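Local coordinates for type VI secretion system component (Escherichia coli O6, PDB 2P5Z), which is a component of the type VI secretion system that resembles the phage T4 tail proteins gp27 and gp5 and probably forms part of a tail-like injection device, at residues 37-45 with 182-190; 311-322 with 358-366. All blocks are in the same frame, centred on the assembly; numbering follows the deposited sequence.

Contact 1 and contact 2 follow one another along the chain, the first closing before the second opens. Their centres lie about 16 Å apart and their nearest atoms about 6 Å, so they do not touch directly. Strand 343-353 connects them: it pairs with strand 29-38, which leads into the turn of contact 1, and with strand 359-366 of contact 2. Arg85 is a second bridge, forming a salt bridge with Glu37 and a hydrogen bond with Ser320 O. Contact 1 rests a turn of the larger beta framework against strand 185-191 of a separate three-stranded sheet, whereas contact 2 pairs two strands within that framework, which is probably the gp27-like part.

Contact 1: residues 37-45 with 182-190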
# COMPACT_ATOMS: atom_id res chain seq x y z
N GLU A 37 1.79 -16.08 16.41
CA GLU A 37 2.56 -15.48 17.46
C GLU A 37 3.87 -15.05 16.83
O GLU A 37 4.39 -15.72 15.94
CB GLU A 37 2.85 -16.49 18.58
CG GLU A 37 1.60 -17.03 19.27
CD GLU A 37 1.87 -18.20 20.22
OE1 GLU A 37 2.72 -18.07 21.13
OE2 GLU A 37 1.20 -19.25 20.06
N GLN A 38 4.39 -13.93 17.30
CA GLN A 38 5.61 -13.35 16.80
C GLN A 38 6.11 -12.36 17.83
O GLN A 38 5.32 -11.67 18.47
CB GLN A 38 5.31 -12.63 15.49
CG GLN A 38 6.52 -12.19 14.70
CD GLN A 38 6.07 -11.36 13.52
OE1 GLN A 38 4.89 -11.34 13.18
NE2 GLN A 38 7.01 -10.66 12.90
N LEU A 39 7.42 -12.32 18.01
CA LEU A 39 8.09 -11.33 18.84
C LEU A 39 7.72 -9.90 18.46
O LEU A 39 7.55 -9.60 17.28
CB LEU A 39 9.59 -11.49 18.68
CG LEU A 39 10.16 -12.78 19.27
CD1 LEU A 39 11.66 -12.79 19.06
CD2 LEU A 39 9.82 -12.87 20.75
N SER A 40 7.56 -9.06 19.49
CA SER A 40 7.26 -7.62 19.34
C SER A 40 5.99 -7.31 18.64
O SER A 40 5.87 -6.24 18.04
CB SER A 40 8.38 -6.83 18.66
OG SER A 40 9.48 -6.74 19.54
N THR A 41 5.03 -8.23 18.70
CA THR A 41 3.70 -7.98 18.17
C THR A 41 2.71 -8.80 19.00
O THR A 41 3.07 -9.86 19.51
CB THR A 41 3.59 -8.27 16.62
OG1 THR A 41 2.27 -8.75 16.31
CG2 THR A 41 4.54 -9.28 16.18
N PRO A 42 1.49 -8.27 19.21
CA PRO A 42 0.52 -9.07 19.96
C PRO A 42 0.03 -10.28 19.14
O PRO A 42 -0.24 -10.15 17.95
CB PRO A 42 -0.63 -8.09 20.21
CG PRO A 42 -0.50 -7.06 19.14
CD PRO A 42 0.97 -6.95 18.84
N PHE A 43 -0.10 -11.43 19.80
CA PHE A 43 -0.56 -12.64 19.13
C PHE A 43 -1.98 -12.53 18.63
O PHE A 43 -2.72 -11.66 19.07
CB PHE A 43 -0.36 -13.91 19.98
CG PHE A 43 -1.07 -13.89 21.30
CD1 PHE A 43 -2.43 -14.21 21.41
CD2 PHE A 43 -0.35 -13.61 22.47
CE1 PHE A 43 -3.07 -14.21 22.66
CE2 PHE A 43 -0.99 -13.61 23.72
CZ PHE A 43 -2.35 -13.92 23.81
N ARG A 44 -2.36 -13.42 17.70
CA ARG A 44 -3.74 -13.44 17.22
C ARG A 44 -4.21 -14.88 17.01
O ARG A 44 -3.54 -15.66 16.34
CB ARG A 44 -3.80 -12.67 15.91
CG ARG A 44 -5.18 -12.30 15.50
CD ARG A 44 -5.11 -11.24 14.46
NE ARG A 44 -4.92 -11.77 13.11
CZ ARG A 44 -4.91 -11.02 12.00
NH1 ARG A 44 -5.07 -9.70 12.09
NH2 ARG A 44 -4.74 -11.59 10.81
N TYR A 45 -5.35 -15.25 17.58
CA TYR A 45 -5.87 -16.63 17.38
C TYR A 45 -7.32 -16.65 16.94
O TYR A 45 -8.22 -16.26 17.69
CB TYR A 45 -5.74 -17.46 18.65
CG TYR A 45 -4.42 -18.16 18.79
CD1 TYR A 45 -3.23 -17.45 18.94
CD2 TYR A 45 -4.36 -19.54 18.82
CE1 TYR A 45 -2.01 -18.10 19.09
CE2 TYR A 45 -3.16 -20.20 18.99
CZ TYR A 45 -1.98 -19.48 19.10
OH TYR A 45 -0.79 -20.15 19.25
N VAL A 182 14.90 1.94 19.17
CA VAL A 182 15.94 1.76 20.17
C VAL A 182 16.25 0.26 20.33
O VAL A 182 17.17 -0.15 21.05
CB VAL A 182 15.43 2.46 21.45
CG1 VAL A 182 15.16 1.49 22.57
CG2 VAL A 182 16.32 3.62 21.84
N GLY A 183 15.48 -0.58 19.62
CA GLY A 183 15.77 -2.00 19.53
C GLY A 183 15.37 -2.85 20.73
O GLY A 183 15.98 -3.89 20.98
N ILE A 184 14.37 -2.39 21.48
CA ILE A 184 13.82 -3.18 22.57
C ILE A 184 12.75 -4.09 21.97
O ILE A 184 12.04 -3.70 21.04
CB ILE A 184 13.19 -2.28 23.70
CG1 ILE A 184 14.28 -1.55 24.48
CG2 ILE A 184 12.38 -3.08 24.72
CD1 ILE A 184 13.73 -0.47 25.41
N TRP A 185 12.66 -5.30 22.47
CA TRP A 185 11.66 -6.23 21.99
C TRP A 185 10.86 -6.84 23.11
O TRP A 185 11.27 -6.81 24.27
CB TRP A 185 12.29 -7.32 21.13
CG TRP A 185 13.39 -8.09 21.77
CD1 TRP A 185 14.72 -7.76 21.77
CD2 TRP A 185 13.28 -9.34 22.46
NE1 TRP A 185 15.44 -8.72 22.44
CE2 TRP A 185 14.59 -9.70 22.87
CE3 TRP A 185 12.21 -10.18 22.78
CZ2 TRP A 185 14.85 -10.88 23.58
CZ3 TRP A 185 12.48 -11.36 23.49
CH2 TRP A 185 13.79 -11.69 23.88
N PHE A 186 9.71 -7.38 22.75
CA PHE A 186 8.90 -8.06 23.73
C PHE A 186 8.33 -9.43 23.31
O PHE A 186 8.21 -9.74 22.11
CB PHE A 186 7.78 -7.15 24.25
CG PHE A 186 6.84 -6.65 23.19
CD1 PHE A 186 7.13 -5.49 22.48
CD2 PHE A 186 5.63 -7.30 22.96
CE1 PHE A 186 6.23 -5.00 21.52
CE2 PHE A 186 4.72 -6.82 21.99
CZ PHE A 186 5.01 -5.65 21.30
N ARG A 187 7.99 -10.22 24.32
CA ARG A 187 7.21 -11.42 24.11
C ARG A 187 6.16 -11.55 25.20
O ARG A 187 6.19 -10.83 26.20
CB ARG A 187 8.11 -12.66 24.14
CG ARG A 187 8.67 -13.03 25.48
CD ARG A 187 9.81 -13.99 25.26
NE ARG A 187 10.45 -14.40 26.50
CZ ARG A 187 10.05 -15.43 27.23
NH1 ARG A 187 9.01 -16.16 26.85
NH2 ARG A 187 10.71 -15.71 28.35
N PHE A 188 5.25 -12.49 25.00
CA PHE A 188 4.20 -12.74 25.96
C PHE A 188 4.52 -14.00 26.74
O PHE A 188 5.16 -14.91 26.23
CB PHE A 188 2.86 -12.82 25.25
CG PHE A 188 2.43 -11.52 24.67
CD1 PHE A 188 1.63 -10.66 25.40
CD2 PHE A 188 2.84 -11.13 23.41
CE1 PHE A 188 1.25 -9.45 24.88
CE2 PHE A 188 2.47 -9.91 22.89
CZ PHE A 188 1.66 -9.07 23.62
N ALA A 189 4.11 -14.03 28.01
CA ALA A 189 4.34 -15.19 28.85
C ALA A 189 3.13 -15.35 29.74
O ALA A 189 2.30 -14.45 29.82
CB ALA A 189 5.61 -15.02 29.69
N THR A 190 3.02 -16.50 30.39
CA THR A 190 1.83 -16.81 31.16
C THR A 190 2.15 -16.82 32.65
O THR A 190 3.18 -17.33 33.07
CB THR A 190 1.22 -18.13 30.65
OG1 THR A 190 0.70 -17.91 29.32
CG2 THR A 190 0.10 -18.68 31.59
O HOH W 1 9.43 -4.04 20.34
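Ser40 OG is gripped by two partners. It accepts a hydrogen bond from Phe186 N (3.3 Å, 157° at the hydrogen). A second bond joins Ser40 OG to water 1 at 2.8 Å, and this water in turn donates to Ile184 O. The backbone completes the pairing, Ser40 N donating to Phe186 O at 2.8 Å. Both main-chain polar groups of Phe186 are thus taken up by one serine, its hydroxyl standing where a strand partner would offer a carbonyl. Ser40 sits in the type II turn from Gln38 to Thr41, which links strands 29-38 and 44-51.

With CG placed between its backbone N and carbonyl carbon (chi1 59°), the Phe186 ring lies over the serine backbone, and Ser40 CA makes a CH-pi contact almost centrally above one face, 3.5 Å from the centroid. Ile199 of strand 196-202 and Met114 also pack on this phenylalanine. Farther along, Phe43 turns its edge to the face of Phe188 in a T-shaped pair, centroids 5.5 Å apart and planes at 79°. Thr41 O meets the edge of Phe188 at CE2 (3.4 Å), while Pro42 CB approaches its CZ. The Leu39 side chain lies beside that of Arg187, its CD2 against Arg187 CB, and reaches Trp185 CZ3 (4.1 Å). Across this contact the polar bonds all fall on Ser40, so the turn is tied to the strand at one residue and packed there among aromatic rings.

Contact 2: residues 311-322 with 358-366; sequences AILKGQSTSSLL and YELTFTAIP
Gln316 lies over the start of strand 359-366, where its side chain meets residues 359 to 361. Its CB lies 3.8 Å from Leu360 O; CG runs beside the methyl of Thr361, 3.8 Å from CG2, the two side chains pointing the same way. Beyond CG the chain is extended, bringing CD over toward Glu359, and at the tip NE2 comes within 3.3 Å of Glu359 OE1, the amide and carboxylate planes 38° apart. Lys314 and Thr363 lie side by side on the same face.

The other face is mainly apolar, with Leu313, Leu360, Phe362 and Ala364 on it beside Ser317. Phe362 has CG between its backbone N and carbonyl carbon (chi1 68°), which folds the ring over Gly315: Gly315 CA makes a CH-pi contact 3.9 Å from the centroid, displaced toward the rim. Leu322 CD2 comes against Phe362 CD2 at 3.7 Å and also touches Leu360, crossing that leucine at about a right angle.

These strands are antiparallel neighbours, their axes at 144°, with Gly315-Phe362 and Ser317-Leu360 as hydrogen-bonded pairs; Leu360 N, for instance, donates to Ser317 O at 2.8 Å. Strand 230-237 pairs with the far edge of 311-317, and 343-353 with that of 359-366, so the contact forms the middle of an antiparallel run, consistent with the barrel-like architecture of gp27 relatives.

At the end of strand 311-317, Ser317 OG accepts from Ser319 N in an ST turn and also bonds to Ala229 O. The bend carries backbone carbonyls to the edge of the Tyr358 ring, where CE1 lies 3.3 Å from Ser319 O and Thr318 O sits beside CD1. At the opposite end of the pairing, Leu313 CD1 packs on Pro366 CD at 3.8 Å.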
# COMPACT_ATOMS: atom_id res chain seq x y z
N ALA A 311 19.33 -13.56 7.46
CA ALA A 311 19.32 -15.00 7.63
C ALA A 311 18.02 -15.47 8.26
O ALA A 311 17.88 -15.44 9.48
CB ALA A 311 20.48 -15.44 8.47
N ILE A 312 17.07 -15.93 7.45
CA ILE A 312 15.84 -16.50 8.00
C ILE A 312 15.86 -18.04 8.06
O ILE A 312 16.07 -18.73 7.05
CB ILE A 312 14.56 -15.95 7.30
CG1 ILE A 312 14.56 -14.42 7.33
CG2 ILE A 312 13.31 -16.46 7.99
CD1 ILE A 312 13.50 -13.76 6.40
N LEU A 313 15.64 -18.57 9.25
CA LEU A 313 15.56 -19.99 9.45
C LEU A 313 14.10 -20.40 9.63
O LEU A 313 13.36 -19.76 10.38
CB LEU A 313 16.37 -20.36 10.68
CG LEU A 313 17.81 -19.85 10.61
CD1 LEU A 313 18.62 -20.38 11.74
CD2 LEU A 313 18.48 -20.23 9.30
N LYS A 314 13.68 -21.44 8.91
CA LYS A 314 12.31 -21.93 9.03
C LYS A 314 12.22 -23.43 9.32
O LYS A 314 13.21 -24.17 9.25
CB LYS A 314 11.49 -21.59 7.80
CG LYS A 314 11.18 -20.12 7.63
CD LYS A 314 9.93 -19.95 6.78
CE LYS A 314 9.98 -18.65 5.98
NZ LYS A 314 11.16 -18.64 5.03
N GLY A 315 11.02 -23.88 9.66
CA GLY A 315 10.82 -25.27 10.01
C GLY A 315 9.40 -25.60 10.43
O GLY A 315 8.55 -24.72 10.49
N GLN A 316 9.16 -26.87 10.72
CA GLN A 316 7.85 -27.35 11.16
C GLN A 316 7.98 -28.19 12.41
O GLN A 316 9.04 -28.77 12.65
CB GLN A 316 7.17 -28.15 10.07
CG GLN A 316 6.29 -27.32 9.21
CD GLN A 316 6.07 -27.94 7.87
OE1 GLN A 316 7.03 -28.27 7.17
NE2 GLN A 316 4.81 -28.10 7.49
N SER A 317 6.91 -28.24 13.19
CA SER A 317 6.94 -28.94 14.46
C SER A 317 5.56 -29.33 14.99
O SER A 317 4.52 -28.82 14.53
CB SER A 317 7.66 -28.12 15.52
OG SER A 317 7.88 -28.92 16.67
N THR A 318 5.57 -30.24 15.97
CA THR A 318 4.37 -30.66 16.70
C THR A 318 4.49 -30.32 18.18
O THR A 318 3.56 -30.57 18.95
CB THR A 318 4.12 -32.20 16.59
OG1 THR A 318 5.30 -32.92 16.99
CG2 THR A 318 3.71 -32.59 15.20
N SER A 319 5.65 -29.81 18.59
CA SER A 319 5.86 -29.35 19.96
C SER A 319 4.90 -28.24 20.37
O SER A 319 4.78 -27.24 19.70
CB SER A 319 7.30 -28.87 20.16
OG SER A 319 7.42 -28.20 21.41
N SER A 320 4.22 -28.43 21.49
CA SER A 320 3.27 -27.45 22.00
C SER A 320 4.01 -26.46 22.88
O SER A 320 3.44 -25.45 23.32
CB SER A 320 2.24 -28.16 22.85
OG SER A 320 2.89 -28.82 23.92
N LEU A 321 5.26 -26.78 23.17
CA LEU A 321 6.12 -25.93 23.96
C LEU A 321 6.78 -24.83 23.11
O LEU A 321 7.16 -23.79 23.65
CB LEU A 321 7.18 -26.77 24.68
CG LEU A 321 6.72 -27.53 25.93
CD1 LEU A 321 7.87 -28.36 26.51
CD2 LEU A 321 6.16 -26.56 26.98
N LEU A 322 6.90 -25.08 21.81
CA LEU A 322 7.63 -24.20 20.89
C LEU A 322 6.92 -22.85 20.68
O LEU A 322 5.74 -22.80 20.32
CB LEU A 322 7.89 -24.89 19.55
CG LEU A 322 9.23 -24.55 18.90
CD1 LEU A 322 10.33 -25.36 19.54
CD2 LEU A 322 9.22 -24.81 17.42
N TYR A 358 -2.30 -30.98 15.98
CA TYR A 358 -1.42 -29.84 16.12
C TYR A 358 -0.14 -29.85 15.32
O TYR A 358 0.69 -30.76 15.42
CB TYR A 358 -1.14 -29.61 17.60
CG TYR A 358 -0.35 -28.37 17.93
CD1 TYR A 358 0.97 -28.46 18.33
CD2 TYR A 358 -0.94 -27.11 17.86
CE1 TYR A 358 1.70 -27.34 18.66
CE2 TYR A 358 -0.22 -25.97 18.18
CZ TYR A 358 1.10 -26.10 18.58
OH TYR A 358 1.85 -25.00 18.91
N GLU A 359 0.02 -28.79 14.53
CA GLU A 359 1.20 -28.58 13.71
C GLU A 359 1.52 -27.09 13.70
O GLU A 359 0.60 -26.27 13.66
CB GLU A 359 0.91 -29.07 12.29
CG GLU A 359 2.12 -29.12 11.37
CD GLU A 359 1.89 -29.99 10.16
OE1 GLU A 359 2.66 -29.85 9.19
OE2 GLU A 359 0.94 -30.80 10.18
N LEU A 360 2.80 -26.75 13.74
CA LEU A 360 3.20 -25.35 13.58
C LEU A 360 4.35 -25.15 12.61
O LEU A 360 5.26 -25.97 12.57
CB LEU A 360 3.47 -24.66 14.93
CG LEU A 360 4.61 -24.77 15.96
CD1 LEU A 360 4.57 -26.10 16.65
CD2 LEU A 360 6.03 -24.48 15.43
N THR A 361 4.33 -24.07 11.84
CA THR A 361 5.52 -23.65 11.10
C THR A 361 6.19 -22.53 11.93
O THR A 361 5.50 -21.69 12.49
CB THR A 361 5.18 -23.13 9.69
OG1 THR A 361 4.46 -21.90 9.80
CG2 THR A 361 4.32 -24.12 8.92
N PHE A 362 7.52 -22.53 12.02
CA PHE A 362 8.19 -21.46 12.73
C PHE A 362 9.18 -20.67 11.88
O PHE A 362 9.79 -21.22 10.98
CB PHE A 362 8.87 -21.97 14.00
CG PHE A 362 10.03 -22.89 13.78
CD1 PHE A 362 11.33 -22.40 13.63
CD2 PHE A 362 9.85 -24.28 13.77
CE1 PHE A 362 12.42 -23.26 13.45
CE2 PHE A 362 10.93 -25.14 13.61
CZ PHE A 362 12.22 -24.64 13.44
N THR A 363 9.35 -19.38 12.16
CA THR A 363 10.49 -18.63 11.61
C THR A 363 11.47 -18.48 12.75
O THR A 363 11.08 -18.62 13.91
CB THR A 363 10.10 -17.24 11.03
OG1 THR A 363 9.53 -16.44 12.07
CG2 THR A 363 9.08 -17.38 9.92
N ALA A 364 12.74 -18.22 12.44
CA ALA A 364 13.78 -18.18 13.45
C ALA A 364 15.05 -17.47 12.97
O ALA A 364 15.20 -17.19 11.77
CB ALA A 364 14.13 -19.60 13.91
N ILE A 365 15.95 -17.18 13.90
CA ILE A 365 17.25 -16.60 13.53
C ILE A 365 18.29 -17.39 14.30
O ILE A 365 17.97 -17.95 15.35
CB ILE A 365 17.36 -15.02 13.83
CG1 ILE A 365 17.27 -14.71 15.33
CG2 ILE A 365 16.36 -14.19 12.99
CD1 ILE A 365 17.84 -13.37 15.71
N PRO A 366 19.53 -17.47 13.78
CA PRO A 366 20.59 -18.18 14.50
C PRO A 366 20.90 -17.52 15.83
O PRO A 366 20.75 -16.30 15.95
CB PRO A 366 21.81 -18.01 13.60
CG PRO A 366 21.29 -17.65 12.27
CD PRO A 366 20.01 -16.93 12.49